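Thrombospondin related anonymous protein (Plasmodium falciparum, PDB 4F1J) is an adhesive surface protein of the malaria parasite whose von Willebrand factor A domain, the part crystallised here, binds magnesium and probably engages ligands through it. Local coordinates at residues R91-S95 with P126-S132; L98-R102 with E135-L139. All coordinates share one frame; numbering follows the deposited sequence. Where two conformers were deposited one is given.

Helices 94-106 and 129-141 meet twice, once where they begin and again about two turns further on, the centres of the two contacts lying about 12 Å apart. Contact 1 is partly buried and largely polar: loop residues are joined by an ion pair and backbone-amide bonds, and the first turns of the helices by a shared magnesium ion. Contact 2 is the more buried, a helix-helix interface with leucines and a valine inside and a two-pronged salt bridge between a buried glutamate and a partly exposed arginine. The two touch directly, S95 O lying 3.7 Å from E135 CG, so the metal-bearing helix starts run straight into the packed helix bodies of the same A domain.

Contact 1 (R91-S95 with P126-S132); sequences RTNLS and PDSIQDS. With MG (magnesium ion), chain H; EDO (1,2-ethanediol), chain O.
D127 OD2 draws the two loops together by accepting from both R91 and T92. R91 NH1 donates to D127 OD2 over 2.8 Å at 163°. The same D127 OD2 accepts from T92 N over 2.7 Å. The two donors approach from opposite faces of the carboxylate, NH1 on the anti side and the amide on the syn side. The oxygen lies within the guanidinium plane at its edge, but the two flat groups are turned 52° against each other. With chi1 at 56°, R91 CG sits between its backbone N and carbonyl carbon, and the extended chain from CG to NE passes alongside OD2 before NH1 turns back to it. D127 N returns a bond to T92 O (3.0 Å), and one water joins T92 OG1 to D127 OD1.

In this von Willebrand factor A domain, T92 lies beside S17 at the metal ion-dependent adhesion site (MIDAS), whose magnesium is held by S17, S19 and D123; S95 and D131 bind a second ion. S95 OG and D131 OD2 each coordinate it at 2.1 Å, and four waters complete six ligands; the 3.2 Å between S95 OG and D131 OD2 reflects their common metal. One of these waters donates to N93 OD1, which also caps helix 94-106 through D96 N, while N93 ND2 is held by N56 O. On the other helix, S128 is the N-cap: its OG, anti to the backbone N, accepts from D131 N and thereby steadies the backbone of a metal ligand. S132 OG donates to S128 O from above the carbonyl plane. Beneath the polar layer, L94 and P126 run side by side, L94 CD2 reaching P126 CG at 3.7 Å, with F54 and L163 against L94 and F159 against P126.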
loop_
_atom_site.group_PDB
_atom_site.type_symbol
_atom_site.label_atom_id
_atom_site.label_comp_id
_atom_site.label_asym_id
_atom_site.label_seq_id
_atom_site.Cartn_x
_atom_site.Cartn_y
_atom_site.Cartn_z
ATOM N N ARG A 91 -3.372 16.728 -0.315
ATOM C CA ARG A 91 -2.426 16.499 -1.412
ATOM C C ARG A 91 -1.886 15.070 -1.400
ATOM O O ARG A 91 -2.617 14.186 -1.011
ATOM C CB ARG A 91 -1.334 17.590 -1.419
ATOM C CG ARG A 91 -0.551 17.764 -0.151
ATOM C CD ARG A 91 0.418 18.959 -0.272
ATOM N NE ARG A 91 1.338 19.047 0.856
ATOM C CZ ARG A 91 2.444 18.299 1.009
ATOM N NH1 ARG A 91 2.804 17.368 0.122
ATOM N NH2 ARG A 91 3.215 18.485 2.067
ATOM N N THR A 92 -0.664 14.838 -1.874
ATOM C CA THR A 92 -0.157 13.459 -2.055
ATOM C C THR A 92 1.267 13.328 -1.517
ATOM O O THR A 92 2.231 13.221 -2.295
ATOM C CB THR A 92 -0.221 13.055 -3.543
ATOM O OG1 THR A 92 -1.518 13.395 -4.078
ATOM C CG2 THR A 92 0.070 11.566 -3.744
ATOM N N ASN A 93 1.372 13.311 -0.190
ATOM C CA ASN A 93 2.664 13.274 0.481
ATOM C C ASN A 93 3.092 11.812 0.648
ATOM O O ASN A 93 3.168 11.292 1.766
ATOM C CB ASN A 93 2.561 13.975 1.823
ATOM C CG ASN A 93 3.914 14.310 2.446
ATOM O OD1 ASN A 93 4.967 13.824 2.043
ATOM N ND2 ASN A 93 3.861 15.127 3.468
ATOM N N LEU A 94 3.396 11.173 -0.477
ATOM C CA LEU A 94 3.889 9.791 -0.472
ATOM C C LEU A 94 5.196 9.680 0.293
ATOM O O LEU A 94 5.432 8.686 0.990
ATOM C CB LEU A 94 4.101 9.268 -1.895
ATOM C CG LEU A 94 4.639 7.826 -1.992
ATOM C CD1 LEU A 94 3.699 6.871 -1.317
ATOM C CD2 LEU A 94 4.899 7.433 -3.454
ATOM N N SER A 95 6.062 10.679 0.175
ATOM C CA SER A 95 7.369 10.585 0.818
ATOM C C SER A 95 7.243 10.498 2.349
ATOM O O SER A 95 7.979 9.737 2.967
ATOM C CB SER A 95 8.300 11.716 0.352
ATOM O OG SER A 95 7.807 12.990 0.756
ATOM N N PRO A 126 3.215 11.663 -6.639
ATOM C CA PRO A 126 3.674 12.270 -5.410
ATOM C C PRO A 126 4.000 13.757 -5.571
ATOM O O PRO A 126 4.463 14.185 -6.631
ATOM C CB PRO A 126 4.963 11.505 -5.085
ATOM C CG PRO A 126 4.887 10.284 -5.876
ATOM C CD PRO A 126 4.095 10.560 -7.072
ATOM N N ASP A 127 3.764 14.519 -4.514
ATOM C CA ASP A 127 4.068 15.950 -4.535
ATOM C C ASP A 127 5.546 16.202 -4.746
ATOM O O ASP A 127 5.927 17.214 -5.361
ATOM C CB ASP A 127 3.536 16.599 -3.288
ATOM C CG ASP A 127 1.993 16.582 -3.237
ATOM O OD1 ASP A 127 1.296 16.677 -4.275
ATOM O OD2 ASP A 127 1.494 16.455 -2.139
ATOM N N SER A 128 6.373 15.268 -4.274
ATOM C CA SER A 128 7.815 15.295 -4.521
ATOM C C SER A 128 8.281 13.939 -5.025
ATOM O O SER A 128 8.546 13.024 -4.242
ATOM C CB SER A 128 8.566 15.691 -3.256
ATOM O OG SER A 128 9.975 15.563 -3.426
ATOM N N ILE A 129 8.415 13.818 -6.343
ATOM C CA ILE A 129 8.993 12.605 -6.920
ATOM C C ILE A 129 10.434 12.402 -6.406
ATOM O O ILE A 129 10.817 11.269 -6.084
ATOM C CB ILE A 129 8.813 12.586 -8.473
ATOM C CG1 ILE A 129 7.336 12.366 -8.773
ATOM C CG2 ILE A 129 9.667 11.490 -9.144
ATOM C CD1 ILE A 129 6.947 12.655 -10.140
ATOM N N GLN A 130 11.186 13.491 -6.268
ATOM C CA GLN A 130 12.550 13.418 -5.731
ATOM C C GLN A 130 12.604 12.773 -4.339
ATOM O O GLN A 130 13.371 11.800 -4.136
ATOM C CB GLN A 130 13.194 14.804 -5.678
ATOM C CG GLN A 130 14.705 14.791 -5.459
ATOM C CD GLN A 130 15.493 14.368 -6.688
ATOM O OE1 GLN A 130 15.039 14.533 -7.823
ATOM N NE2 GLN A 130 16.685 13.828 -6.465
ATOM N N ASP A 131 11.814 13.277 -3.389
ATOM C CA ASP A 131 11.854 12.737 -2.044
ATOM C C ASP A 131 11.209 11.358 -1.956
ATOM O O ASP A 131 11.605 10.544 -1.132
ATOM C CB ASP A 131 11.199 13.667 -1.034
ATOM C CG ASP A 131 11.728 13.439 0.358
ATOM O OD1 ASP A 131 12.965 13.242 0.483
ATOM O OD2 ASP A 131 10.924 13.435 1.312
ATOM N N SER A 132 10.223 11.095 -2.805
ATOM C CA SER A 132 9.580 9.778 -2.820
ATOM C C SER A 132 10.576 8.716 -3.313
ATOM O O SER A 132 10.702 7.610 -2.739
ATOM C CB SER A 132 8.329 9.791 -3.709
ATOM O OG SER A 132 7.286 10.532 -3.093
HETATM MG MG MG H . 9.114 14.325 1.820
HETATM C C1 EDO O . 11.248 17.988 -6.848
HETATM O O1 EDO O . 10.333 16.888 -6.847
HETATM C C2 EDO O . 11.053 18.960 -5.666
HETATM O O2 EDO O . 10.680 18.344 -4.416
HETATM O O HOH W 1 -1.357 16.162 -4.660
HETATM O O HOH W 2 7.204 15.054 2.499
HETATM O O HOH W 3 9.263 13.045 3.362
HETATM O O HOH W 4 10.154 15.682 3.017
HETATM O O HOH W 5 8.833 15.561 0.262
#

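Contact 2 (L98-R102 with E135-L139); sequences LLQVR and ESRKL. With SO4 (sulfate ion), chain F.
R102 takes hold of E135 side-on with two nitrogens. R102 NE donates to E135 OE1 at 2.6 Å on the syn side, and R102 NH2 to E135 OE2 at 2.8 Å through the syn lone pair, the guanidinium and carboxylate planes being 35° apart. A bend at chi3 (63°) of R102 and another at chi2 of E135 bring the groups together, and L99 CD1 packs against the carboxylate.

The tight part lies inward. L139 CD2 wedges against R102 CB at 3.6 Å and against V101 CG1, while L139 CD1 meets L98 CD2 at 3.8 Å; L98 CB also abuts E135 CB. Outward, K138 CD still packs closely over one guanidinium face, offset toward the rim. Looseness lies in the bonding beyond: a sulfate, probably from the crystallisation liquor, accepts a weak bond from R102 NH1, and a water links K138 NZ to sulfate O4; R142 NE also binds the anion.

The two segment axes come within 9.5 Å and are inclined by 26°, roughly parallel, so helices 94-106 and 129-141 lie side by side, with L98 and V101 resting on L13 and V101 also on Y11 of strand 8-15.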
loop_
_atom_site.group_PDB
_atom_site.type_symbol
_atom_site.label_atom_id
_atom_site.label_comp_id
_atom_site.label_asym_id
_atom_site.label_seq_id
_atom_site.Cartn_x
_atom_site.Cartn_y
_atom_site.Cartn_z
ATOM N N LEU A 98 6.148 6.849 3.130
ATOM C CA LEU A 98 7.326 5.963 3.001
ATOM C C LEU A 98 8.308 6.183 4.169
ATOM O O LEU A 98 8.917 5.229 4.686
ATOM C CB LEU A 98 8.020 6.211 1.660
ATOM C CG LEU A 98 7.268 5.797 0.395
ATOM C CD1 LEU A 98 7.979 6.406 -0.844
ATOM C CD2 LEU A 98 7.149 4.261 0.303
ATOM N N LEU A 99 8.466 7.437 4.575
ATOM C CA LEU A 99 9.270 7.768 5.756
ATOM C C LEU A 99 8.798 7.015 7.019
ATOM O O LEU A 99 9.603 6.542 7.814
ATOM C CB LEU A 99 9.267 9.273 6.008
ATOM C CG LEU A 99 9.970 9.767 7.288
ATOM C CD1 LEU A 99 11.420 9.321 7.340
ATOM C CD2 LEU A 99 9.848 11.272 7.331
ATOM N N GLN A 100 7.492 6.874 7.198
ATOM C CA GLN A 100 6.975 6.171 8.395
ATOM C C GLN A 100 7.387 4.714 8.366
ATOM O O GLN A 100 7.707 4.133 9.416
ATOM C CB GLN A 100 5.467 6.290 8.502
ATOM C CG GLN A 100 4.955 7.738 8.586
ATOM C CD GLN A 100 5.777 8.629 9.489
ATOM O OE1 GLN A 100 5.947 8.345 10.684
ATOM N NE2 GLN A 100 6.339 9.697 8.928
ATOM N N VAL A 101 7.392 4.120 7.171
ATOM C CA VAL A 101 7.880 2.744 7.026
ATOM C C VAL A 101 9.364 2.656 7.412
ATOM O O VAL A 101 9.766 1.780 8.175
ATOM C CB VAL A 101 7.667 2.208 5.634
ATOM C CG1 VAL A 101 8.321 0.831 5.484
ATOM C CG2 VAL A 101 6.151 2.137 5.333
ATOM N N ARG A 102 10.170 3.578 6.889
ATOM C CA ARG A 102 11.592 3.570 7.203
ATOM C C ARG A 102 11.823 3.788 8.690
ATOM O O ARG A 102 12.787 3.277 9.218
ATOM C CB ARG A 102 12.324 4.614 6.351
ATOM C CG ARG A 102 13.867 4.569 6.442
ATOM C CD ARG A 102 14.488 5.398 5.314
ATOM N NE ARG A 102 14.147 6.807 5.417
ATOM C CZ ARG A 102 14.891 7.730 6.014
ATOM N NH1 ARG A 102 16.019 7.395 6.612
ATOM N NH2 ARG A 102 14.490 8.997 6.032
ATOM N N GLU A 135 13.389 8.276 -0.463
ATOM C CA GLU A 135 12.835 7.318 0.508
ATOM C C GLU A 135 12.773 5.893 -0.040
ATOM O O GLU A 135 13.163 4.949 0.670
ATOM C CB GLU A 135 11.447 7.754 1.022
ATOM C CG GLU A 135 11.479 8.922 1.977
ATOM C CD GLU A 135 12.250 8.646 3.266
ATOM O OE1 GLU A 135 12.237 7.493 3.772
ATOM O OE2 GLU A 135 12.867 9.604 3.777
ATOM N N SER A 136 12.284 5.703 -1.266
ATOM C CA SER A 136 12.130 4.364 -1.810
ATOM C C SER A 136 13.488 3.655 -1.927
ATOM O O SER A 136 13.587 2.457 -1.667
ATOM C CB SER A 136 11.380 4.381 -3.147
ATOM O OG SER A 136 12.152 4.894 -4.229
ATOM N N ARG A 137 14.534 4.406 -2.289
ATOM C CA ARG A 137 15.906 3.842 -2.350
ATOM C C ARG A 137 16.386 3.370 -0.996
ATOM O O ARG A 137 17.000 2.307 -0.879
ATOM C CB ARG A 137 16.902 4.906 -2.862
ATOM C CG ARG A 137 18.373 4.498 -2.707
ATOM N N LYS A 138 16.143 4.187 0.019
ATOM C CA LYS A 138 16.563 3.896 1.380
ATOM C C LYS A 138 15.849 2.635 1.861
ATOM O O LYS A 138 16.437 1.791 2.514
ATOM C CB LYS A 138 16.289 5.058 2.323
ATOM C CG LYS A 138 17.227 6.256 2.139
ATOM C CD LYS A 138 16.922 7.381 3.103
ATOM C CE LYS A 138 17.702 8.652 2.718
ATOM N NZ LYS A 138 17.572 9.702 3.755
ATOM N N LEU A 139 14.569 2.522 1.531
ATOM C CA LEU A 139 13.818 1.301 1.831
ATOM C C LEU A 139 14.367 0.096 1.070
ATOM O O LEU A 139 14.548 -0.972 1.642
ATOM C CB LEU A 139 12.334 1.510 1.515
ATOM C CG LEU A 139 11.642 2.547 2.424
ATOM C CD1 LEU A 139 10.217 2.776 1.932
ATOM C CD2 LEU A 139 11.617 2.123 3.884
HETATM S S SO4 F . 18.345 4.852 6.709
HETATM O O1 SO4 F . 17.693 4.082 5.658
HETATM O O2 SO4 F . 17.473 4.955 7.877
HETATM O O3 SO4 F . 19.584 4.205 7.112
HETATM O O4 SO4 F . 18.678 6.176 6.190
HETATM O O HOH W 6 18.683 8.867 6.137
#